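Local coordinates for protein transcriptional regulator (Corynebacterium diphtheriae, PDB 3LMM) that is of unknown function but is probably a transcriptional regulator, combining a Schlafen AlbA_2-type region with helix-turn-helix-related regions, at residues A[138-143]-A[163-168]; A[472-477]-A[489-494]. All coordinates share one frame; numbering follows the deposited sequence.

How the interactions relate
Interaction 1 (138-143 with 163-168) and interaction 2 (472-477 with 489-494) follow one another along the chain, on opposite sides of its centre. Their centres are 47 Å apart and their nearest atoms about 28 Å, so they are separate packing sites sharing no helix or sheet. Interaction 1 packs a loop, which follows strand 128-134 of the four-stranded AlbA_2-type sheet, against helix 161-171, close to helix 357-365 of a later region. Interaction 2 joins a small hairpin to helix 490-496 in the region related to helix-turn-helix families. This is consistent with a multidomain protein: interaction 1 lies close to a boundary between regions, interaction 2 within the DUF5635 range.

Interaction 1 (A[138-143]-A[163-168]); sequences AEPIED and EWWEYQ
P140 lies over one face of the W164 indole, and Q168 CB, one helical turn further on, lies over the opposite face. At the edge of the same indole, near its plane, come A138 C and, from the helix itself, W165 CG. The W165 ring in turn receives W164 CZ3 over its centre, 3.2 Å above the plane, and the two indoles stand almost at right angles, rim of one to face of the other.

P140 CD is set in the corner between them. It makes a CH-pi contact with W164, 3.7 Å from the centroid of the six-membered ring and 27° off its normal, while reaching W165 CZ2 at 3.4 Å from an oblique direction. Proline suits this place because its rigid ring offers a compact apolar edge, and the CD hydrogens, next to the amide nitrogen, are slightly polarised toward an aromatic face. The backbone just before it runs alongside: E139 CA lies 3.4 Å from W164 CH2, and A138 O is 3.5 Å from W165 CH2.

Different first torsions spread the neighbouring indoles into this corner. W164 has CG opposite its backbone N (chi1 -168°), whereas W165 has CG opposite its carbonyl carbon (chi1 -76°). Their polar ends are satisfied elsewhere: W164 NE1 bonds to N77 O on helix 62-77, and W165 NE1 to D361 OD2 on helix 357-365. E142 of the loop also forms a salt bridge with R364 of that last helix. Helix 357-365, in the range related to the RecG C-terminal family, thus adjoins the contact and places it at an interface between regions. The arrangement itself is a proline-aromatic CH-pi packing of a loop against a helix.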
loop_
_atom_site.group_PDB
_atom_site.type_symbol
_atom_site.label_atom_id
_atom_site.label_comp_id
_atom_site.label_asym_id
_atom_site.label_seq_id
_atom_site.Cartn_x
_atom_site.Cartn_y
_atom_site.Cartn_z
ATOM N N ALA A 138 5.071 -9.238 9.099
ATOM C CA ALA A 138 4.503 -8.902 10.397
ATOM C C ALA A 138 2.975 -8.929 10.330
ATOM O O ALA A 138 2.294 -8.821 11.353
ATOM C CB ALA A 138 5.007 -7.537 10.858
ATOM N N GLU A 139 2.445 -9.078 9.115
ATOM C CA GLU A 139 0.994 -9.145 8.875
ATOM C C GLU A 139 0.776 -9.882 7.564
ATOM O O GLU A 139 1.671 -9.924 6.722
ATOM C CB GLU A 139 0.392 -7.746 8.774
ATOM C CG GLU A 139 1.021 -6.889 7.715
ATOM C CD GLU A 139 0.503 -5.469 7.728
ATOM O OE1 GLU A 139 -0.653 -5.253 7.312
ATOM O OE2 GLU A 139 1.256 -4.571 8.162
ATOM N N PRO A 140 -0.408 -10.475 7.374
ATOM C CA PRO A 140 -0.667 -11.202 6.129
ATOM C C PRO A 140 -0.379 -10.415 4.858
ATOM O O PRO A 140 -0.701 -9.232 4.745
ATOM C CB PRO A 140 -2.135 -11.613 6.254
ATOM C CG PRO A 140 -2.699 -10.637 7.239
ATOM C CD PRO A 140 -1.588 -10.482 8.246
ATOM N N ILE A 141 0.247 -11.093 3.904
ATOM C CA ILE A 141 0.600 -10.492 2.624
ATOM C C ILE A 141 -0.268 -11.132 1.549
ATOM O O ILE A 141 -0.077 -12.302 1.215
ATOM C CB ILE A 141 2.093 -10.750 2.275
ATOM C CG1 ILE A 141 3.003 -10.303 3.434
ATOM C CG2 ILE A 141 2.453 -10.014 1.009
ATOM C CD1 ILE A 141 2.707 -8.885 3.961
ATOM N N GLU A 142 -1.227 -10.376 1.020
ATOM C CA GLU A 142 -2.107 -10.891 -0.025
ATOM C C GLU A 142 -1.384 -10.879 -1.364
ATOM O O GLU A 142 -0.623 -9.956 -1.645
ATOM C CB GLU A 142 -3.378 -10.050 -0.095
ATOM C CG GLU A 142 -4.399 -10.461 0.952
ATOM C CD GLU A 142 -5.278 -9.313 1.424
ATOM O OE1 GLU A 142 -6.261 -9.589 2.156
ATOM O OE2 GLU A 142 -4.982 -8.146 1.073
ATOM N N ASP A 143 -1.609 -11.898 -2.190
ATOM C CA ASP A 143 -0.922 -11.957 -3.473
ATOM C C ASP A 143 -1.620 -11.170 -4.578
ATOM O O ASP A 143 -2.601 -10.475 -4.337
ATOM C CB ASP A 143 -0.724 -13.408 -3.914
ATOM C CG ASP A 143 -2.028 -14.139 -4.130
ATOM O OD1 ASP A 143 -3.067 -13.480 -4.329
ATOM O OD2 ASP A 143 -2.013 -15.387 -4.114
ATOM N N GLU A 163 -6.754 -18.180 11.576
ATOM C CA GLU A 163 -5.698 -19.153 11.839
ATOM C C GLU A 163 -4.349 -18.455 11.705
ATOM O O GLU A 163 -3.498 -18.575 12.578
ATOM C CB GLU A 163 -5.775 -20.338 10.856
ATOM C CG GLU A 163 -5.188 -21.668 11.392
ATOM C CD GLU A 163 -5.124 -22.786 10.325
ATOM O OE1 GLU A 163 -6.084 -22.942 9.526
ATOM O OE2 GLU A 163 -4.120 -23.538 10.298
ATOM N N TRP A 164 -4.162 -17.697 10.632
ATOM C CA TRP A 164 -2.884 -17.032 10.452
ATOM C C TRP A 164 -2.371 -16.285 11.678
ATOM O O TRP A 164 -1.181 -16.372 12.019
ATOM C CB TRP A 164 -2.922 -16.036 9.312
ATOM C CG TRP A 164 -1.541 -15.590 8.965
ATOM C CD1 TRP A 164 -0.678 -16.219 8.135
ATOM C CD2 TRP A 164 -0.857 -14.425 9.453
ATOM N NE1 TRP A 164 0.501 -15.523 8.062
ATOM C CE2 TRP A 164 0.420 -14.416 8.863
ATOM C CE3 TRP A 164 -1.202 -13.388 10.326
ATOM C CZ2 TRP A 164 1.359 -13.414 9.116
ATOM C CZ3 TRP A 164 -0.268 -12.391 10.577
ATOM C CH2 TRP A 164 0.998 -12.413 9.971
ATOM N N TRP A 165 -3.246 -15.530 12.331
ATOM C CA TRP A 165 -2.806 -14.772 13.482
ATOM C C TRP A 165 -2.476 -15.592 14.710
ATOM O O TRP A 165 -1.418 -15.390 15.307
ATOM C CB TRP A 165 -3.812 -13.679 13.823
ATOM C CG TRP A 165 -3.712 -12.533 12.880
ATOM C CD1 TRP A 165 -4.558 -12.244 11.851
ATOM C CD2 TRP A 165 -2.684 -11.536 12.843
ATOM N NE1 TRP A 165 -4.124 -11.129 11.176
ATOM C CE2 TRP A 165 -2.975 -10.674 11.765
ATOM C CE3 TRP A 165 -1.545 -11.288 13.616
ATOM C CZ2 TRP A 165 -2.166 -9.579 11.438
ATOM C CZ3 TRP A 165 -0.737 -10.200 13.295
ATOM C CH2 TRP A 165 -1.054 -9.357 12.213
ATOM N N GLU A 166 -3.345 -16.522 15.098
ATOM C CA GLU A 166 -3.033 -17.309 16.286
ATOM C C GLU A 166 -1.646 -17.913 16.133
ATOM O O GLU A 166 -0.931 -18.089 17.120
ATOM C CB GLU A 166 -4.063 -18.415 16.521
ATOM C CG GLU A 166 -4.088 -19.522 15.497
ATOM C CD GLU A 166 -4.917 -20.709 15.957
ATOM O OE1 GLU A 166 -5.704 -21.255 15.141
ATOM O OE2 GLU A 166 -4.779 -21.091 17.141
ATOM N N TYR A 167 -1.269 -18.204 14.888
ATOM C CA TYR A 167 0.035 -18.775 14.598
ATOM C C TYR A 167 1.101 -17.708 14.647
ATOM O O TYR A 167 2.201 -17.959 15.125
ATOM C CB TYR A 167 0.023 -19.491 13.237
ATOM C CG TYR A 167 -0.204 -20.986 13.379
ATOM C CD1 TYR A 167 0.833 -21.827 13.784
ATOM C CD2 TYR A 167 -1.484 -21.541 13.229
ATOM C CE1 TYR A 167 0.612 -23.181 14.048
ATOM C CE2 TYR A 167 -1.721 -22.902 13.494
ATOM C CZ TYR A 167 -0.663 -23.710 13.909
ATOM O OH TYR A 167 -0.886 -25.037 14.209
ATOM N N GLN A 168 0.782 -16.512 14.166
ATOM C CA GLN A 168 1.756 -15.422 14.203
ATOM C C GLN A 168 2.049 -15.086 15.674
ATOM O O GLN A 168 3.213 -15.061 16.093
ATOM C CB GLN A 168 1.216 -14.218 13.417
ATOM C CG GLN A 168 1.104 -12.903 14.151
ATOM C CD GLN A 168 2.443 -12.287 14.534
ATOM O OE1 GLN A 168 3.376 -12.232 13.722
ATOM N NE2 GLN A 168 2.537 -11.797 15.766
#

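Interaction 2 (A[472-477]-A[489-494]); sequences TVAGAP and GNACRE
V473 O accepts a bond from A476 N at 3.2 Å and has the A491 methyl of the helix resting on it, with CB 3.5 Å away. Its companion, V473 N to A476 O at 2.7 Å, is the shorter of the two bonds that close the turn. A474 and G475 are the central residues of this type I' turn (V473 to A476), both with positive phi, which G475 takes easily and A474 less so.

A491 CB also lies 4.0 Å from A476 CB; small alanines suit this place because they allow strand and helix to approach closely. Beyond them, V473 CG1, opposite its backbone N (chi1 162°), reaches C492 SG at 4.2 Å, and both side chains also lie on L417 of helix 412-419 and on L478.

Two residues before A491, G489 is the N-cap of the helix: its carbonyl oxygen accepts C492 N at 3.0 Å and, weakly, R493 N. A CB here would point toward the hairpin, at P477 O, so the missing side chain suits the position. The whole is a beta hairpin with a two-residue type I' turn packed on the N-terminal turn of a helix, consistent with a winged-helix-like domain of the helix-turn-helix class.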
loop_
_atom_site.group_PDB
_atom_site.type_symbol
_atom_site.label_atom_id
_atom_site.label_comp_id
_atom_site.label_asym_id
_atom_site.label_seq_id
_atom_site.Cartn_x
_atom_site.Cartn_y
_atom_site.Cartn_z
ATOM N N THR A 472 -1.436 9.274 -24.407
ATOM C CA THR A 472 -1.700 10.254 -25.449
ATOM C C THR A 472 -2.803 11.236 -25.132
ATOM O O THR A 472 -3.846 10.871 -24.604
ATOM C CB THR A 472 -2.091 9.586 -26.772
ATOM O OG1 THR A 472 -0.935 9.001 -27.378
ATOM C CG2 THR A 472 -2.697 10.611 -27.726
ATOM N N VAL A 473 -2.555 12.487 -25.486
ATOM C CA VAL A 473 -3.514 13.551 -25.298
ATOM C C VAL A 473 -3.513 14.363 -26.569
ATOM O O VAL A 473 -2.481 14.918 -26.968
ATOM C CB VAL A 473 -3.159 14.451 -24.131
ATOM C CG1 VAL A 473 -3.912 15.759 -24.237
ATOM C CG2 VAL A 473 -3.511 13.742 -22.837
ATOM N N ALA A 474 -4.684 14.405 -27.200
ATOM C CA ALA A 474 -4.914 15.124 -28.451
ATOM C C ALA A 474 -4.098 14.509 -29.576
ATOM O O ALA A 474 -3.568 15.225 -30.422
ATOM C CB ALA A 474 -4.567 16.606 -28.293
ATOM N N GLY A 475 -3.993 13.184 -29.573
ATOM C CA GLY A 475 -3.257 12.506 -30.623
ATOM C C GLY A 475 -1.750 12.592 -30.496
ATOM O O GLY A 475 -1.013 12.114 -31.361
ATOM N N ALA A 476 -1.278 13.206 -29.424
ATOM C CA ALA A 476 0.151 13.318 -29.216
ATOM C C ALA A 476 0.488 12.798 -27.836
ATOM O O ALA A 476 -0.308 12.901 -26.905
ATOM C CB ALA A 476 0.587 14.769 -29.350
ATOM N N PRO A 477 1.682 12.223 -27.686
ATOM C CA PRO A 477 2.104 11.693 -26.395
ATOM C C PRO A 477 2.261 12.809 -25.367
ATOM O O PRO A 477 2.483 13.968 -25.728
ATOM C CB PRO A 477 3.426 10.997 -26.726
ATOM C CG PRO A 477 3.974 11.842 -27.803
ATOM C CD PRO A 477 2.766 12.107 -28.675
ATOM N N GLY A 489 4.545 17.719 -23.969
ATOM C CA GLY A 489 4.307 17.935 -25.391
ATOM C C GLY A 489 3.459 19.167 -25.659
ATOM O O GLY A 489 2.568 19.472 -24.876
ATOM N N ASN A 490 3.717 19.877 -26.756
ATOM C CA ASN A 490 2.957 21.088 -27.076
ATOM C C ASN A 490 1.453 20.900 -26.997
ATOM O O ASN A 490 0.710 21.872 -26.880
ATOM C CB ASN A 490 3.310 21.596 -28.475
ATOM C CG ASN A 490 4.730 22.117 -28.565
ATOM O OD1 ASN A 490 5.692 21.388 -28.307
ATOM N ND2 ASN A 490 4.870 23.389 -28.935
ATOM N N ALA A 491 1.007 19.651 -27.068
ATOM C CA ALA A 491 -0.417 19.331 -27.007
ATOM C C ALA A 491 -1.046 19.829 -25.707
ATOM O O ALA A 491 -2.077 20.511 -25.712
ATOM C CB ALA A 491 -0.608 17.818 -27.132
ATOM N N CYS A 492 -0.400 19.476 -24.598
ATOM C CA CYS A 492 -0.838 19.834 -23.257
ATOM C C CYS A 492 -0.514 21.274 -22.933
ATOM O O CYS A 492 -1.331 21.983 -22.362
ATOM C CB CYS A 492 -0.165 18.923 -22.235
ATOM S SG CYS A 492 -0.300 17.176 -22.643
ATOM N N ARG A 493 0.691 21.699 -23.283
ATOM C CA ARG A 493 1.083 23.068 -23.030
ATOM C C ARG A 493 -0.013 24.009 -23.504
ATOM O O ARG A 493 -0.331 24.980 -22.830
ATOM C CB ARG A 493 2.378 23.397 -23.760
ATOM C CG ARG A 493 3.601 22.742 -23.181
ATOM C CD ARG A 493 4.827 23.130 -23.978
ATOM N NE ARG A 493 6.049 22.673 -23.329
ATOM C CZ ARG A 493 7.263 22.789 -23.853
ATOM N NH1 ARG A 493 7.426 23.348 -25.045
ATOM N NH2 ARG A 493 8.317 22.345 -23.179
ATOM N N GLU A 494 -0.604 23.721 -24.659
ATOM C CA GLU A 494 -1.660 24.583 -25.187
ATOM C C GLU A 494 -2.903 24.587 -24.306
ATOM O O GLU A 494 -3.605 25.593 -24.223
ATOM C CB GLU A 494 -2.055 24.156 -26.605
ATOM C CG GLU A 494 -0.940 24.250 -27.644
ATOM C CD GLU A 494 -0.498 25.680 -27.945
ATOM O OE1 GLU A 494 0.476 25.840 -28.718
ATOM O OE2 GLU A 494 -1.120 26.635 -27.422
#